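Local coordinates for 1,3,6,8-tetrahydroxynaphthalene synthase (Streptomyces coelicolor, PDB 1U0M), which joins five malonyl-CoA units into a pentaketide and cyclises it to 1,3,6,8-tetrahydroxynaphthalene, a step in melanin biosynthesis, at residues K245-P248 / A249-E252; E293-P296 / H297-R300. All blocks are in the same frame, centred on the assembly; numbering follows the deposited sequence.

Both contacts are local turns in the C-terminal half of the thiolase-like fold. Contact 1 comes first along the chain. It closes the loop after strand 238-243 and leads into helix 251-263. The chain then runs through strand 276-278 and helix 281-291 to contact 2, which bridges helix 281-291 and helix 300-308. The two contacts follow in series and neither nest nor cross. Their centres lie about 18 Å apart and their nearest atoms about 8 Å, so they do not touch. Helix 281-291 connects them spatially: Met251 of contact 1 and Phe299 of contact 2 both pack on it, and both meet Leu288.

Contact 1. Residues K245-P248 / A249-E252; sequences KRVP and ATME
Ala249 places its methyl near the backbone of Arg246, with CB 3.6 Å from Arg246 O. At Thr250 the chain closes its first turn. Thr250 N donates to Val247 O over 3.0 Å. The donor stands well above the carbonyl plane, 59° out of it. A second, weak bond runs from Thr250 N to Arg246 O at 3.5 Å. The side chain of Thr250 faces the same two carbonyls. Its chi1 of 69° sets OG1 between the backbone N and the carbonyl carbon, and this turns the hydroxyl onto Val247 O. The hydroxyl would donate to this oxygen, but the modelled separation is too short, so the detail of the bond is doubtful. The methyl CG2 rests against both carbonyl oxygens, 3.2 Å from Arg246 O and as near to Val247 O.

The bond from Thr250 N to Val247 O spans three residues, as in a 3-10 turn. It belongs to the short 3-10 segment that leads into helix 251-263. Val247 is buried, its side chain about 9 Å from that of Cys146, the probable catalytic cysteine. Ile223, Trp229 and Ile345 pack on Thr250, while Arg246 makes a salt bridge with Asp244 through NH2.

Met251 repeats the three-residue spacing. Its N donates to Pro248 O over 2.8 Å, the straighter of the two bonds at 155°, and Met251 CB lies 3.2 Å from the same oxygen. The side chain then bends away to helix 281-291, where it meets Ile284, Asp287 and Leu288.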
loop_
_atom_site.group_PDB
_atom_site.type_symbol
_atom_site.label_atom_id
_atom_site.label_comp_id
_atom_site.label_asym_id
_atom_site.label_seq_id
_atom_site.Cartn_x
_atom_site.Cartn_y
_atom_site.Cartn_z
ATOM N N LYS A 245 -10.434 10.645 -21.112
ATOM C CA LYS A 245 -11.646 10.492 -21.916
ATOM C C LYS A 245 -11.743 9.109 -22.545
ATOM O O LYS A 245 -12.836 8.584 -22.739
ATOM C CB LYS A 245 -11.649 11.537 -23.032
ATOM C CG LYS A 245 -11.406 12.987 -22.582
ATOM C CD LYS A 245 -10.117 13.178 -21.751
ATOM C CE LYS A 245 -8.893 12.510 -22.381
ATOM N NZ LYS A 245 -8.607 12.962 -23.771
ATOM N N ARG A 246 -10.582 8.531 -22.848
ATOM C CA ARG A 246 -10.467 7.222 -23.486
ATOM C C ARG A 246 -10.631 5.995 -22.599
ATOM O O ARG A 246 -10.543 4.869 -23.086
ATOM C CB ARG A 246 -9.114 7.115 -24.182
ATOM C CG ARG A 246 -8.908 8.108 -25.297
ATOM C CD ARG A 246 -7.458 8.131 -25.738
ATOM N NE ARG A 246 -6.581 8.660 -24.695
ATOM C CZ ARG A 246 -5.284 8.905 -24.858
ATOM N NH1 ARG A 246 -4.702 8.668 -26.029
ATOM N NH2 ARG A 246 -4.570 9.397 -23.854
ATOM N N VAL A 247 -10.870 6.195 -21.311
ATOM C CA VAL A 247 -11.009 5.066 -20.408
ATOM C C VAL A 247 -12.057 4.022 -20.807
ATOM O O VAL A 247 -11.766 2.829 -20.818
ATOM C CB VAL A 247 -11.276 5.546 -18.965
ATOM C CG1 VAL A 247 -11.521 4.349 -18.052
ATOM C CG2 VAL A 247 -10.074 6.333 -18.462
ATOM N N PRO A 248 -13.286 4.445 -21.144
ATOM C CA PRO A 248 -14.291 3.442 -21.523
ATOM C C PRO A 248 -13.865 2.567 -22.713
ATOM O O PRO A 248 -13.975 1.339 -22.666
ATOM C CB PRO A 248 -15.523 4.292 -21.827
ATOM C CG PRO A 248 -14.920 5.550 -22.370
ATOM C CD PRO A 248 -13.781 5.808 -21.406
ATOM N N ALA A 249 -13.369 3.207 -23.768
ATOM C CA ALA A 249 -12.921 2.498 -24.963
ATOM C C ALA A 249 -11.909 1.393 -24.649
ATOM O O ALA A 249 -11.742 0.456 -25.435
ATOM C CB ALA A 249 -12.317 3.488 -25.960
ATOM N N THR A 250 -11.237 1.502 -23.505
ATOM C CA THR A 250 -10.236 0.511 -23.105
ATOM C C THR A 250 -10.880 -0.846 -22.805
ATOM O O THR A 250 -10.187 -1.840 -22.563
ATOM C CB THR A 250 -9.447 0.976 -21.853
ATOM O OG1 THR A 250 -10.311 0.974 -20.710
ATOM C CG2 THR A 250 -8.892 2.383 -22.064
ATOM N N MET A 251 -12.207 -0.878 -22.828
ATOM C CA MET A 251 -12.945 -2.106 -22.569
ATOM C C MET A 251 -12.629 -3.153 -23.641
ATOM O O MET A 251 -12.623 -4.356 -23.371
ATOM C CB MET A 251 -14.444 -1.819 -22.557
ATOM C CG MET A 251 -15.193 -2.487 -21.418
ATOM S SD MET A 251 -14.732 -1.811 -19.808
ATOM C CE MET A 251 -13.595 -3.043 -19.217
ATOM N N GLU A 252 -12.360 -2.684 -24.856
ATOM C CA GLU A 252 -12.039 -3.578 -25.962
ATOM C C GLU A 252 -10.768 -4.372 -25.661
ATOM O O GLU A 252 -10.772 -5.601 -25.710
ATOM C CB GLU A 252 -11.882 -2.776 -27.266
ATOM C CG GLU A 252 -11.594 -3.620 -28.505
ATOM C CD GLU A 252 -11.626 -2.810 -29.798
ATOM O OE1 GLU A 252 -12.697 -2.257 -30.133
ATOM O OE2 GLU A 252 -10.582 -2.726 -30.486
#

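Contact 2. Residues E293-P296 / H297-R300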
loop_
_atom_site.group_PDB
_atom_site.type_symbol
_atom_site.label_atom_id
_atom_site.label_comp_id
_atom_site.label_asym_id
_atom_site.label_seq_id
_atom_site.Cartn_x
_atom_site.Cartn_y
_atom_site.Cartn_z
ATOM N N GLU A 293 -19.286 -9.954 -24.301
ATOM C CA GLU A 293 -20.428 -10.668 -24.862
ATOM C C GLU A 293 -21.178 -11.560 -23.896
ATOM O O GLU A 293 -21.479 -12.707 -24.195
ATOM C CB GLU A 293 -19.984 -11.495 -26.077
ATOM C CG GLU A 293 -19.104 -10.729 -27.057
ATOM C CD GLU A 293 -18.464 -11.617 -28.088
ATOM O OE1 GLU A 293 -18.041 -12.736 -27.738
ATOM O OE2 GLU A 293 -18.362 -11.192 -29.254
ATOM N N VAL A 294 -21.473 -11.009 -22.730
ATOM C CA VAL A 294 -22.239 -11.721 -21.736
ATOM C C VAL A 294 -23.637 -11.216 -22.043
ATOM O O VAL A 294 -24.254 -11.593 -23.048
ATOM C CB VAL A 294 -21.798 -11.352 -20.303
ATOM C CG1 VAL A 294 -22.807 -11.853 -19.285
ATOM C CG2 VAL A 294 -20.455 -11.954 -20.032
ATOM N N ASP A 295 -24.118 -10.318 -21.205
ATOM C CA ASP A 295 -25.435 -9.746 -21.374
ATOM C C ASP A 295 -25.401 -8.498 -20.520
ATOM O O ASP A 295 -24.655 -8.441 -19.521
ATOM C CB ASP A 295 -26.533 -10.759 -20.942
ATOM C CG ASP A 295 -26.496 -11.120 -19.472
ATOM O OD1 ASP A 295 -26.637 -10.208 -18.646
ATOM O OD2 ASP A 295 -26.345 -12.314 -19.121
ATOM N N PRO A 296 -26.136 -7.448 -20.915
ATOM C CA PRO A 296 -26.076 -6.251 -20.050
ATOM C C PRO A 296 -26.411 -6.627 -18.597
ATOM O O PRO A 296 -25.595 -6.488 -17.689
ATOM C CB PRO A 296 -27.114 -5.302 -20.644
ATOM C CG PRO A 296 -27.688 -5.987 -21.839
ATOM C CD PRO A 296 -27.116 -7.339 -22.009
ATOM N N HIS A 297 -27.629 -7.134 -18.434
ATOM C CA HIS A 297 -28.222 -7.587 -17.179
ATOM C C HIS A 297 -27.287 -8.375 -16.265
ATOM O O HIS A 297 -27.584 -8.558 -15.090
ATOM C CB HIS A 297 -29.454 -8.451 -17.510
ATOM C CG HIS A 297 -30.247 -8.881 -16.315
ATOM N ND1 HIS A 297 -30.960 -7.992 -15.537
ATOM C CD2 HIS A 297 -30.456 -10.108 -15.776
ATOM C CE1 HIS A 297 -31.579 -8.655 -14.576
ATOM N NE2 HIS A 297 -31.292 -9.940 -14.699
ATOM N N ALA A 298 -26.161 -8.829 -16.802
ATOM C CA ALA A 298 -25.207 -9.609 -16.025
ATOM C C ALA A 298 -24.645 -8.814 -14.857
ATOM O O ALA A 298 -24.532 -9.326 -13.741
ATOM C CB ALA A 298 -24.073 -10.092 -16.921
ATOM N N PHE A 299 -24.291 -7.561 -15.125
ATOM C CA PHE A 299 -23.734 -6.688 -14.098
ATOM C C PHE A 299 -24.858 -5.905 -13.446
ATOM O O PHE A 299 -24.792 -4.682 -13.332
ATOM C CB PHE A 299 -22.726 -5.720 -14.714
ATOM C CG PHE A 299 -21.923 -6.319 -15.821
ATOM C CD1 PHE A 299 -22.387 -6.277 -17.130
ATOM C CD2 PHE A 299 -20.729 -6.972 -15.552
ATOM C CE1 PHE A 299 -21.672 -6.880 -18.159
ATOM C CE2 PHE A 299 -20.006 -7.578 -16.572
ATOM C CZ PHE A 299 -20.480 -7.533 -17.879
ATOM N N ARG A 300 -25.894 -6.625 -13.031
ATOM C CA ARG A 300 -27.049 -6.022 -12.386
ATOM C C ARG A 300 -26.692 -5.524 -10.991
ATOM O O ARG A 300 -27.183 -4.484 -10.548
ATOM C CB ARG A 300 -28.186 -7.046 -12.293
ATOM C CG ARG A 300 -29.380 -6.573 -11.472
ATOM C CD ARG A 300 -30.561 -7.549 -11.515
ATOM N NE ARG A 300 -30.306 -8.819 -10.834
ATOM C CZ ARG A 300 -29.627 -9.837 -11.355
ATOM N NH1 ARG A 300 -29.123 -9.746 -12.579
ATOM N NH2 ARG A 300 -29.459 -10.950 -10.651
#
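A short 3-10 turn followed by an inverse gamma turn carries the chain from helix 281-291 towards helix 300-308, and Asp295 and Pro296 bond to Ala298 and Phe299 within it. Ala298 N donates to Asp295 O over 3.1 Å, although the place of this nitrogen is less sure because it is crowded in the model. Phe299 N donates to Pro296 O, also over 3.1 Å, with an angle of 153°. That donor is tilted 19° from the carbonyl plane. The gamma turn centres on Phe299, and the weak bond from Arg300 N to Ala298 O closes it.

Side chains meet across the turn from both ends. Val294 puts CG1 against the methyl of Ala298, with CG1 to CB at 3.2 Å, tighter than usual for two carbons. With CG1 anti to the backbone N (chi1 167°), this branch, not CG2, is the one that reaches the methyl. The carboxylate of Asp295 also leans over this end of the turn, but its modelled place there is doubtful. Phe299 turns its ring back along the same two carbonyls that bind the turn. Its CD1 is 3.3 Å from Pro296 O, and its CE1 is 3.6 Å from Asp295 O; both oxygens approach the ring obliquely. The guanidinium NH1 of Arg300 lies over one face of the His297 ring, offset toward its rim, and NH2 of Arg300 forms a salt bridge with Glu327.

Phe299 is buried against Leu285, Leu288 and Ser289 of helix 281-291. Val294 and Ala298 both touch Tyr275, just ahead of strand 276-278, and Val294 also meets Ser270.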